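Local coordinates for fanconi-associated nuclease 1 homolog (Pseudomonas aeruginosa, PDB 5Y7Q), which is a bacterial homolog of Fanconi-associated nuclease 1, a largely helical multidomain protein of the FAN1 family with a VRR-NUC domain, at residues A[196-201]-A[240-245]; A[236-241]-A[273-278]; A[247-252]-A[279-284]. All blocks are in the same frame, centred on the assembly; numbering follows the deposited sequence.

Contact 1. Residues A[196-201]-A[240-245]; sequences LRLMYF and DAYLHL
Leu198 on helix 190-201 reaches across to helix 236-253 and divides its two methyl groups between Tyr242 and Leu243. It gives the contact most of its buried surface, 82 of 140 Å². Its CD1 lies over one face of the Tyr242 ring, 3.8 Å from the ring centroid and 15° off the ring normal, a CH-pi contact. The methyl is shifted toward the rim carrying CD1 and CE1, and its nearest ring atom is Tyr242 CD1, 3.7 Å from Leu198 CD1. Tyr242 has its CG anti to the backbone N (chi1 -161°), which brings the ring beside the carbonyl carbon, into the path of Leu198. The other methyl, Leu198 CD2, meets Leu243 at its branch point, 3.9 Å from Leu243 CG. The two leucines lie across each other, and Leu243 CD2 adds a second touch, 4.0 Å from Leu198 CD2. The nearest CA atoms are those of Leu198 and Leu243, 8.7 Å apart. Val239, one turn before Leu243 on helix 236-253, also packs on Leu198. Asn203, from the loop after helix 190-201, touches Tyr242, while Leu275 and Arg278 of helix 273-292 reach the same tyrosine. Between the two segments no hydrogen bond or ion pair forms. Their side chains therefore meet by dispersion and shape alone, one leucine shared between an aromatic face and an aliphatic branch, and the Arg195-Asp240 salt bridge joins the same two helices beside this apolar contact.

Contact 2. Residues A[236-241]-A[273-278]; sequences RADVDA and PWLEGR
Two long helices of an all-helical part of the chain, 236-253 and 273-292, lie side by side, and near their N-terminal ends Leu275 of the second packs on Asp238 and Ala241 of the first. These two residues are three apart on helix 236-253 and so occupy neighbouring turns of one helix face. A single methyl does most of the work: Leu275 CD2 sits 3.5 Å from Ala241 CB, and Leu275 CG stands 4.1 Å from the same CB. That methyl also meets Asp238 in two places, with Leu275 CD2 3.7 Å from the main-chain oxygen, Asp238 O, and 3.7 Å from the carboxylate oxygen, Asp238 OD2. Asp238 has its CG anti to the carbonyl carbon and beside the backbone N (chi1 -65°), which sends the carboxylate out from its helix to Leu275; leucine and aspartate side chains then cross at a slant. Toward Leu275 both oxygens meet only C-H groups, so this pairing is van der Waals contact. The small alanine lets the leucine come close to the helix surface, and the CA atoms of Asp238 and Leu275 are 7.4 Å apart. Leu275 is also held through its main chain, since Leu275 N donates to Asn272 OD1 at the start of helix 273-292. Phe233, in the loop leading into helix 236-253, packs on Asp238, and Tyr270, in the loop before helix 273-292, packs on Ala241; on another side of helix 236-253, Val239 faces helix 190-201 through Leu198 and Met199.

Contact 3. Residues A[247-252]-A[279-284]; sequences DCRQRF and RVKLLF
Segments 247-252 and 279-284 run nearly parallel, their axes 10.9 Å apart at closest approach and inclined by 15°, with Arg249 and Leu282 nearest at 7.0 Å between CA atoms. Leu282 points at helix 236-253 and spreads its methyls over consecutive residues: CD2 of Leu282 lies 3.8 Å from CB of Cys248, and CD1 of Leu282 lies 3.8 Å from CB of Arg249. Its CG is anti to the backbone N (chi1 -170°), which puts both branches toward the partner helix. The side chains of Arg249 and Leu282 run past one another head to tail, so the methylene base of the arginine covers the leucine while its head travels on to Lys281. There Arg249 NH2 comes 3.7 Å from Lys281 CD, and Lys281 CG lies at the guanidinium edge, in its plane. The lysine is fully extended and lies against the guanidinium with its aliphatic chain. The bend of Arg249 at chi3 (-57°) turns the head this way. Its polar end is anchored by a hydrogen bond from Arg249 NH1 to Gln285 OE1, one turn beyond Lys281. Arg249 NH1 and Lys281 NZ, 4.5 Å apart, give no attraction and are probably mildly unfavourable to each other; the pair rests on the lysine's aliphatic chain and the Gln285 bond. Leu282 and Cys248 are buried, whereas Lys281 is exposed. Beyond the contact, Phe252 stacks edge-to-face with Phe286 and His289 of helix 273-292 and packs on Leu258 and Leu261 of helix 258-264, while Phe284 faces helices 296-304 and 311-321 through Tyr303 and Ala311.

From the N terminus, helix 190-201 comes first, and contact 1 brings helix 236-253 back to it after 38 intervening residues. Contact 2 opens on the stretch where contact 1 ends, sharing Asp240 and Ala241, and closes 31 residues later on helix 273-292. Contact 3 follows contact 1 in series and crosses contact 2, since 247-252 lies inside the loop of contact 2 while 279-284 lies beyond it. Helix 258-264 falls within the loops of contacts 2 and 3. Contacts 2 and 3 therefore align the two long helices at successive levels, Leu245 bridging to Arg278 and Leu282, and contact 1 ties helix 190-201 onto that pair.

Contact 1. Residues A[196-201]-A[240-245]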
loop_
_atom_site.group_PDB
_atom_site.type_symbol
_atom_site.label_atom_id
_atom_site.label_comp_id
_atom_site.label_asym_id
_atom_site.label_seq_id
_atom_site.Cartn_x
_atom_site.Cartn_y
_atom_site.Cartn_z
ATOM N N LEU A 196 -2.983 -14.557 14.401
ATOM C CA LEU A 196 -4.442 -14.579 14.289
ATOM C C LEU A 196 -4.949 -13.424 13.428
ATOM O O LEU A 196 -5.795 -13.623 12.550
ATOM C CB LEU A 196 -5.096 -14.538 15.666
ATOM C CG LEU A 196 -4.887 -15.669 16.686
ATOM C CD1 LEU A 196 -5.487 -15.224 18.013
ATOM C CD2 LEU A 196 -5.481 -17.024 16.260
ATOM N N ARG A 197 -4.429 -12.217 13.663
ATOM C CA ARG A 197 -4.739 -11.049 12.839
ATOM C C ARG A 197 -4.522 -11.329 11.351
ATOM O O ARG A 197 -5.393 -11.054 10.515
ATOM C CB ARG A 197 -3.860 -9.879 13.286
ATOM C CG ARG A 197 -4.383 -8.531 12.903
ATOM C CD ARG A 197 -3.795 -7.469 13.807
ATOM N NE ARG A 197 -2.342 -7.553 13.844
ATOM C CZ ARG A 197 -1.546 -7.090 12.895
ATOM N NH1 ARG A 197 -2.067 -6.504 11.834
ATOM N NH2 ARG A 197 -0.237 -7.216 13.001
ATOM N N LEU A 198 -3.355 -11.875 11.004
ATOM C CA LEU A 198 -3.062 -12.119 9.607
ATOM C C LEU A 198 -3.955 -13.226 9.060
ATOM O O LEU A 198 -4.382 -13.171 7.904
ATOM C CB LEU A 198 -1.576 -12.432 9.435
ATOM C CG LEU A 198 -1.269 -13.377 8.280
ATOM C CD1 LEU A 198 -1.150 -12.607 6.969
ATOM C CD2 LEU A 198 -0.048 -14.256 8.520
ATOM N N MET A 199 -4.303 -14.216 9.878
ATOM C CA MET A 199 -5.252 -15.216 9.378
ATOM C C MET A 199 -6.622 -14.598 9.072
ATOM O O MET A 199 -7.253 -14.936 8.061
ATOM C CB MET A 199 -5.388 -16.372 10.366
ATOM C CG MET A 199 -4.554 -17.572 10.003
ATOM S SD MET A 199 -4.699 -18.852 11.254
ATOM C CE MET A 199 -3.980 -17.950 12.617
ATOM N N TYR A 200 -7.103 -13.691 9.924
ATOM C CA TYR A 200 -8.416 -13.107 9.670
ATOM C C TYR A 200 -8.385 -12.144 8.482
ATOM O O TYR A 200 -9.291 -12.171 7.645
ATOM C CB TYR A 200 -8.929 -12.406 10.923
ATOM C CG TYR A 200 -10.271 -11.689 10.777
ATOM C CD1 TYR A 200 -11.460 -12.371 10.955
ATOM C CD2 TYR A 200 -10.342 -10.315 10.504
ATOM C CE1 TYR A 200 -12.684 -11.738 10.845
ATOM C CE2 TYR A 200 -11.571 -9.674 10.400
ATOM C CZ TYR A 200 -12.743 -10.399 10.573
ATOM O OH TYR A 200 -13.982 -9.796 10.476
ATOM N N PHE A 201 -7.364 -11.285 8.392
ATOM C CA PHE A 201 -7.357 -10.221 7.395
ATOM C C PHE A 201 -6.738 -10.606 6.062
ATOM O O PHE A 201 -6.966 -9.897 5.076
ATOM C CB PHE A 201 -6.604 -8.997 7.913
ATOM C CG PHE A 201 -7.401 -8.147 8.855
ATOM C CD1 PHE A 201 -8.593 -7.579 8.458
ATOM C CD2 PHE A 201 -6.954 -7.906 10.138
ATOM C CE1 PHE A 201 -9.334 -6.790 9.341
ATOM C CE2 PHE A 201 -7.682 -7.106 11.019
ATOM C CZ PHE A 201 -8.872 -6.557 10.629
ATOM N N ASP A 240 2.624 -19.580 7.447
ATOM C CA ASP A 240 4.037 -19.624 7.832
ATOM C C ASP A 240 4.911 -18.815 6.873
ATOM O O ASP A 240 5.793 -18.061 7.304
ATOM C CB ASP A 240 4.541 -21.073 7.884
ATOM C CG ASP A 240 3.892 -21.891 8.988
ATOM O OD1 ASP A 240 3.420 -21.293 9.969
ATOM O OD2 ASP A 240 3.859 -23.139 8.885
ATOM N N ALA A 241 4.661 -18.935 5.569
ATOM C CA ALA A 241 5.536 -18.282 4.607
ATOM C C ALA A 241 5.344 -16.779 4.622
ATOM O O ALA A 241 6.325 -16.031 4.601
ATOM C CB ALA A 241 5.304 -18.841 3.204
ATOM N N TYR A 242 4.089 -16.313 4.624
ATOM C CA TYR A 242 3.831 -14.872 4.713
ATOM C C TYR A 242 4.554 -14.288 5.915
ATOM O O TYR A 242 5.190 -13.226 5.821
ATOM C CB TYR A 242 2.318 -14.609 4.813
ATOM C CG TYR A 242 1.838 -13.211 4.481
ATOM C CD1 TYR A 242 2.133 -12.137 5.297
ATOM C CD2 TYR A 242 1.054 -12.976 3.356
ATOM C CE1 TYR A 242 1.695 -10.850 4.990
ATOM C CE2 TYR A 242 0.607 -11.693 3.036
ATOM C CZ TYR A 242 0.928 -10.630 3.863
ATOM O OH TYR A 242 0.484 -9.344 3.568
ATOM N N LEU A 243 4.506 -15.004 7.053
ATOM C CA LEU A 243 5.202 -14.529 8.238
ATOM C C LEU A 243 6.702 -14.498 8.016
ATOM O O LEU A 243 7.391 -13.592 8.506
ATOM C CB LEU A 243 4.855 -15.393 9.438
ATOM C CG LEU A 243 3.445 -15.103 9.933
ATOM C CD1 LEU A 243 3.044 -16.108 10.976
ATOM C CD2 LEU A 243 3.355 -13.674 10.458
ATOM N N HIS A 244 7.234 -15.462 7.267
ATOM C CA HIS A 244 8.674 -15.446 7.061
ATOM C C HIS A 244 9.101 -14.282 6.174
ATOM O O HIS A 244 10.084 -13.594 6.469
ATOM C CB HIS A 244 9.164 -16.753 6.477
ATOM C CG HIS A 244 10.650 -16.801 6.383
ATOM N ND1 HIS A 244 11.316 -17.101 5.214
ATOM C CD2 HIS A 244 11.603 -16.521 7.303
ATOM C CE1 HIS A 244 12.618 -17.037 5.427
ATOM N NE2 HIS A 244 12.818 -16.682 6.684
ATOM N N LEU A 245 8.398 -14.053 5.072
ATOM C CA LEU A 245 8.753 -12.917 4.240
ATOM C C LEU A 245 8.632 -11.642 5.037
ATOM O O LEU A 245 9.577 -10.850 5.092
ATOM C CB LEU A 245 7.883 -12.865 2.989
ATOM C CG LEU A 245 7.947 -14.138 2.141
ATOM C CD1 LEU A 245 7.024 -14.033 0.944
ATOM C CD2 LEU A 245 9.378 -14.392 1.711
#

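Contact 2. Residues A[236-241]-A[273-278]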
loop_
_atom_site.group_PDB
_atom_site.type_symbol
_atom_site.label_atom_id
_atom_site.label_comp_id
_atom_site.label_asym_id
_atom_site.label_seq_id
_atom_site.Cartn_x
_atom_site.Cartn_y
_atom_site.Cartn_z
ATOM N N ARG A 236 -1.575 -24.226 6.100
ATOM C CA ARG A 236 -0.861 -23.584 7.194
ATOM C C ARG A 236 0.473 -23.026 6.719
ATOM O O ARG A 236 0.842 -21.897 7.070
ATOM C CB ARG A 236 -0.644 -24.567 8.338
ATOM C CG ARG A 236 0.245 -23.996 9.408
ATOM C CD ARG A 236 0.468 -24.963 10.538
ATOM N NE ARG A 236 0.976 -24.250 11.702
ATOM C CZ ARG A 236 0.205 -23.622 12.585
ATOM N NH1 ARG A 236 0.756 -22.990 13.611
ATOM N NH2 ARG A 236 -1.117 -23.625 12.447
ATOM N N ALA A 237 1.201 -23.792 5.899
ATOM C CA ALA A 237 2.518 -23.355 5.439
ATOM C C ALA A 237 2.474 -22.040 4.678
ATOM O O ALA A 237 3.507 -21.376 4.579
ATOM C CB ALA A 237 3.169 -24.415 4.558
ATOM N N ASP A 238 1.315 -21.649 4.135
ATOM C CA ASP A 238 1.218 -20.359 3.449
ATOM C C ASP A 238 1.165 -19.209 4.448
ATOM O O ASP A 238 1.798 -18.168 4.226
ATOM C CB ASP A 238 0.004 -20.327 2.513
ATOM C CG ASP A 238 0.122 -21.330 1.368
ATOM O OD1 ASP A 238 -0.928 -21.742 0.817
ATOM O OD2 ASP A 238 1.268 -21.715 1.034
ATOM N N VAL A 239 0.434 -19.381 5.557
ATOM C CA VAL A 239 0.577 -18.469 6.693
ATOM C C VAL A 239 2.033 -18.412 7.150
ATOM O O VAL A 239 2.635 -17.328 7.226
ATOM C CB VAL A 239 -0.346 -18.894 7.847
ATOM C CG1 VAL A 239 -0.248 -17.898 9.008
ATOM C CG2 VAL A 239 -1.774 -19.066 7.359
ATOM N N ASP A 240 2.624 -19.580 7.447
ATOM C CA ASP A 240 4.037 -19.624 7.832
ATOM C C ASP A 240 4.911 -18.815 6.873
ATOM O O ASP A 240 5.793 -18.061 7.304
ATOM C CB ASP A 240 4.541 -21.073 7.884
ATOM C CG ASP A 240 3.892 -21.891 8.988
ATOM O OD1 ASP A 240 3.420 -21.293 9.969
ATOM O OD2 ASP A 240 3.859 -23.139 8.885
ATOM N N ALA A 241 4.661 -18.935 5.569
ATOM C CA ALA A 241 5.536 -18.282 4.607
ATOM C C ALA A 241 5.344 -16.779 4.622
ATOM O O ALA A 241 6.325 -16.031 4.601
ATOM C CB ALA A 241 5.304 -18.841 3.204
ATOM N N PRO A 273 0.693 -18.583 -5.838
ATOM C CA PRO A 273 1.157 -17.428 -6.623
ATOM C C PRO A 273 1.093 -16.110 -5.875
ATOM O O PRO A 273 2.027 -15.303 -5.978
ATOM C CB PRO A 273 0.224 -17.446 -7.838
ATOM C CG PRO A 273 -1.041 -18.024 -7.311
ATOM C CD PRO A 273 -0.647 -19.032 -6.255
ATOM N N TRP A 274 0.019 -15.861 -5.122
ATOM C CA TRP A 274 -0.101 -14.579 -4.435
ATOM C C TRP A 274 0.996 -14.408 -3.386
ATOM O O TRP A 274 1.400 -13.273 -3.090
ATOM C CB TRP A 274 -1.510 -14.446 -3.844
ATOM C CG TRP A 274 -1.598 -13.776 -2.509
ATOM C CD1 TRP A 274 -1.336 -12.465 -2.213
ATOM C CD2 TRP A 274 -2.005 -14.391 -1.283
ATOM N NE1 TRP A 274 -1.536 -12.235 -0.872
ATOM C CE2 TRP A 274 -1.952 -13.400 -0.280
ATOM C CE3 TRP A 274 -2.401 -15.692 -0.933
ATOM C CZ2 TRP A 274 -2.284 -13.669 1.048
ATOM C CZ3 TRP A 274 -2.733 -15.956 0.377
ATOM C CH2 TRP A 274 -2.676 -14.948 1.354
ATOM N N LEU A 275 1.518 -15.531 -2.866
ATOM C CA LEU A 275 2.673 -15.526 -1.966
ATOM C C LEU A 275 3.977 -15.268 -2.725
ATOM O O LEU A 275 4.851 -14.521 -2.251
ATOM C CB LEU A 275 2.729 -16.867 -1.243
ATOM C CG LEU A 275 3.282 -17.011 0.170
ATOM C CD1 LEU A 275 2.742 -15.939 1.082
ATOM C CD2 LEU A 275 2.886 -18.384 0.683
ATOM N N GLU A 276 4.119 -15.888 -3.909
ATOM C CA GLU A 276 5.273 -15.655 -4.775
ATOM C C GLU A 276 5.359 -14.195 -5.206
ATOM O O GLU A 276 6.454 -13.692 -5.493
ATOM C CB GLU A 276 5.194 -16.586 -5.990
ATOM C CG GLU A 276 6.321 -16.457 -7.020
ATOM C CD GLU A 276 7.674 -16.952 -6.518
ATOM O OE1 GLU A 276 7.737 -17.491 -5.396
ATOM O OE2 GLU A 276 8.678 -16.796 -7.250
ATOM N N GLY A 277 4.223 -13.494 -5.240
ATOM C CA GLY A 277 4.266 -12.053 -5.430
ATOM C C GLY A 277 5.015 -11.343 -4.320
ATOM O O GLY A 277 5.893 -10.519 -4.574
ATOM N N ARG A 278 4.674 -11.655 -3.068
ATOM C CA ARG A 278 5.376 -11.064 -1.929
ATOM C C ARG A 278 6.871 -11.357 -1.990
ATOM O O ARG A 278 7.705 -10.456 -1.811
ATOM C CB ARG A 278 4.795 -11.605 -0.626
ATOM C CG ARG A 278 3.291 -11.827 -0.634
ATOM C CD ARG A 278 2.578 -10.672 0.034
ATOM N NE ARG A 278 3.315 -10.232 1.203
ATOM C CZ ARG A 278 3.157 -9.047 1.767
ATOM N NH1 ARG A 278 2.275 -8.201 1.256
ATOM N NH2 ARG A 278 3.881 -8.716 2.836
#

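Contact 3. Residues A[247-252]-A[279-284]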
loop_
_atom_site.group_PDB
_atom_site.type_symbol
_atom_site.label_atom_id
_atom_site.label_comp_id
_atom_site.label_asym_id
_atom_site.label_seq_id
_atom_site.Cartn_x
_atom_site.Cartn_y
_atom_site.Cartn_z
ATOM N N ASP A 247 8.871 -11.090 8.186
ATOM C CA ASP A 247 10.071 -11.033 9.016
ATOM C C ASP A 247 11.282 -10.540 8.223
ATOM O O ASP A 247 12.044 -9.683 8.694
ATOM C CB ASP A 247 10.335 -12.411 9.624
ATOM C CG ASP A 247 11.503 -12.411 10.605
ATOM O OD1 ASP A 247 11.577 -11.502 11.473
ATOM O OD2 ASP A 247 12.347 -13.336 10.502
ATOM N N CYS A 248 11.470 -11.062 7.005
ATOM C CA CYS A 248 12.636 -10.672 6.220
ATOM C C CYS A 248 12.617 -9.186 5.909
ATOM O O CYS A 248 13.631 -8.501 6.068
ATOM C CB CYS A 248 12.716 -11.487 4.932
ATOM S SG CYS A 248 13.388 -13.136 5.178
ATOM N N ARG A 249 11.470 -8.668 5.466
ATOM C CA ARG A 249 11.365 -7.239 5.202
ATOM C C ARG A 249 11.709 -6.435 6.447
ATOM O O ARG A 249 12.462 -5.457 6.365
ATOM C CB ARG A 249 9.963 -6.903 4.700
ATOM C CG ARG A 249 9.698 -5.435 4.491
ATOM C CD ARG A 249 8.327 -5.232 3.855
ATOM N NE ARG A 249 8.201 -5.965 2.589
ATOM C CZ ARG A 249 8.240 -5.421 1.368
ATOM N NH1 ARG A 249 8.395 -4.106 1.220
ATOM N NH2 ARG A 249 8.119 -6.195 0.287
ATOM N N GLN A 250 11.211 -6.857 7.615
ATOM C CA GLN A 250 11.565 -6.179 8.862
ATOM C C GLN A 250 13.080 -6.103 9.051
ATOM O O GLN A 250 13.655 -5.012 9.196
ATOM C CB GLN A 250 10.917 -6.899 10.041
ATOM C CG GLN A 250 9.405 -6.911 9.997
ATOM C CD GLN A 250 8.799 -5.748 10.744
ATOM O OE1 GLN A 250 8.780 -5.732 11.980
ATOM N NE2 GLN A 250 8.298 -4.763 10.002
ATOM N N ARG A 251 13.750 -7.260 9.039
ATOM C CA ARG A 251 15.187 -7.269 9.306
ATOM C C ARG A 251 15.956 -6.446 8.274
ATOM O O ARG A 251 16.929 -5.766 8.620
ATOM C CB ARG A 251 15.708 -8.705 9.357
ATOM C CG ARG A 251 15.289 -9.493 10.597
ATOM C CD ARG A 251 15.192 -10.990 10.303
ATOM N NE ARG A 251 16.492 -11.608 10.023
ATOM C CZ ARG A 251 16.653 -12.805 9.455
ATOM N NH1 ARG A 251 15.595 -13.519 9.095
ATOM N NH2 ARG A 251 17.873 -13.288 9.240
ATOM N N PHE A 252 15.529 -6.484 7.004
ATOM C CA PHE A 252 16.160 -5.640 5.989
ATOM C C PHE A 252 16.020 -4.168 6.349
ATOM O O PHE A 252 17.008 -3.422 6.373
ATOM C CB PHE A 252 15.556 -5.919 4.611
ATOM C CG PHE A 252 16.028 -4.971 3.533
ATOM C CD1 PHE A 252 17.373 -4.903 3.187
ATOM C CD2 PHE A 252 15.125 -4.160 2.854
ATOM C CE1 PHE A 252 17.808 -4.033 2.194
ATOM C CE2 PHE A 252 15.553 -3.290 1.857
ATOM C CZ PHE A 252 16.893 -3.226 1.527
ATOM N N ARG A 279 7.230 -12.622 -2.221
ATOM C CA ARG A 279 8.649 -12.961 -2.290
ATOM C C ARG A 279 9.346 -12.150 -3.361
ATOM O O ARG A 279 10.423 -11.570 -3.138
ATOM C CB ARG A 279 8.838 -14.436 -2.603
ATOM C CG ARG A 279 10.273 -14.742 -2.942
ATOM C CD ARG A 279 10.535 -16.216 -2.989
ATOM N NE ARG A 279 10.488 -16.679 -4.365
ATOM C CZ ARG A 279 11.566 -16.790 -5.132
ATOM N NH1 ARG A 279 11.444 -17.216 -6.386
ATOM N NH2 ARG A 279 12.765 -16.483 -4.635
ATOM N N VAL A 280 8.733 -12.110 -4.536
ATOM C CA VAL A 280 9.348 -11.518 -5.714
ATOM C C VAL A 280 9.506 -10.005 -5.531
ATOM O O VAL A 280 10.531 -9.417 -5.915
ATOM C CB VAL A 280 8.495 -11.920 -6.937
ATOM C CG1 VAL A 280 7.698 -10.743 -7.513
ATOM C CG2 VAL A 280 9.324 -12.693 -7.965
ATOM N N LYS A 281 8.527 -9.367 -4.878
ATOM C CA LYS A 281 8.677 -7.967 -4.509
ATOM C C LYS A 281 9.881 -7.781 -3.598
ATOM O O LYS A 281 10.687 -6.857 -3.787
ATOM C CB LYS A 281 7.394 -7.463 -3.835
ATOM C CG LYS A 281 7.427 -5.975 -3.470
ATOM C CD LYS A 281 6.123 -5.501 -2.801
ATOM C CE LYS A 281 6.119 -3.977 -2.537
ATOM N NZ LYS A 281 4.993 -3.534 -1.644
ATOM N N LEU A 282 10.039 -8.679 -2.625
ATOM C CA LEU A 282 11.119 -8.522 -1.660
ATOM C C LEU A 282 12.482 -8.611 -2.341
ATOM O O LEU A 282 13.354 -7.753 -2.138
ATOM C CB LEU A 282 10.960 -9.580 -0.583
ATOM C CG LEU A 282 11.782 -9.553 0.670
ATOM C CD1 LEU A 282 11.379 -8.367 1.467
ATOM C CD2 LEU A 282 11.455 -10.823 1.393
ATOM N N LEU A 283 12.681 -9.643 -3.163
ATOM C CA LEU A 283 13.879 -9.705 -3.997
ATOM C C LEU A 283 14.109 -8.393 -4.729
ATOM O O LEU A 283 15.231 -7.865 -4.753
ATOM C CB LEU A 283 13.760 -10.837 -5.011
ATOM C CG LEU A 283 13.944 -12.203 -4.385
ATOM C CD1 LEU A 283 13.787 -13.250 -5.466
ATOM C CD2 LEU A 283 15.308 -12.285 -3.741
ATOM N N PHE A 284 13.050 -7.854 -5.339
ATOM C CA PHE A 284 13.170 -6.589 -6.060
ATOM C C PHE A 284 13.820 -5.518 -5.181
ATOM O O PHE A 284 14.858 -4.947 -5.540
ATOM C CB PHE A 284 11.781 -6.153 -6.556
ATOM C CG PHE A 284 11.796 -5.052 -7.589
ATOM C CD1 PHE A 284 12.065 -5.331 -8.911
ATOM C CD2 PHE A 284 11.495 -3.746 -7.235
ATOM C CE1 PHE A 284 12.071 -4.322 -9.851
ATOM C CE2 PHE A 284 11.502 -2.734 -8.164
ATOM C CZ PHE A 284 11.788 -3.015 -9.472
#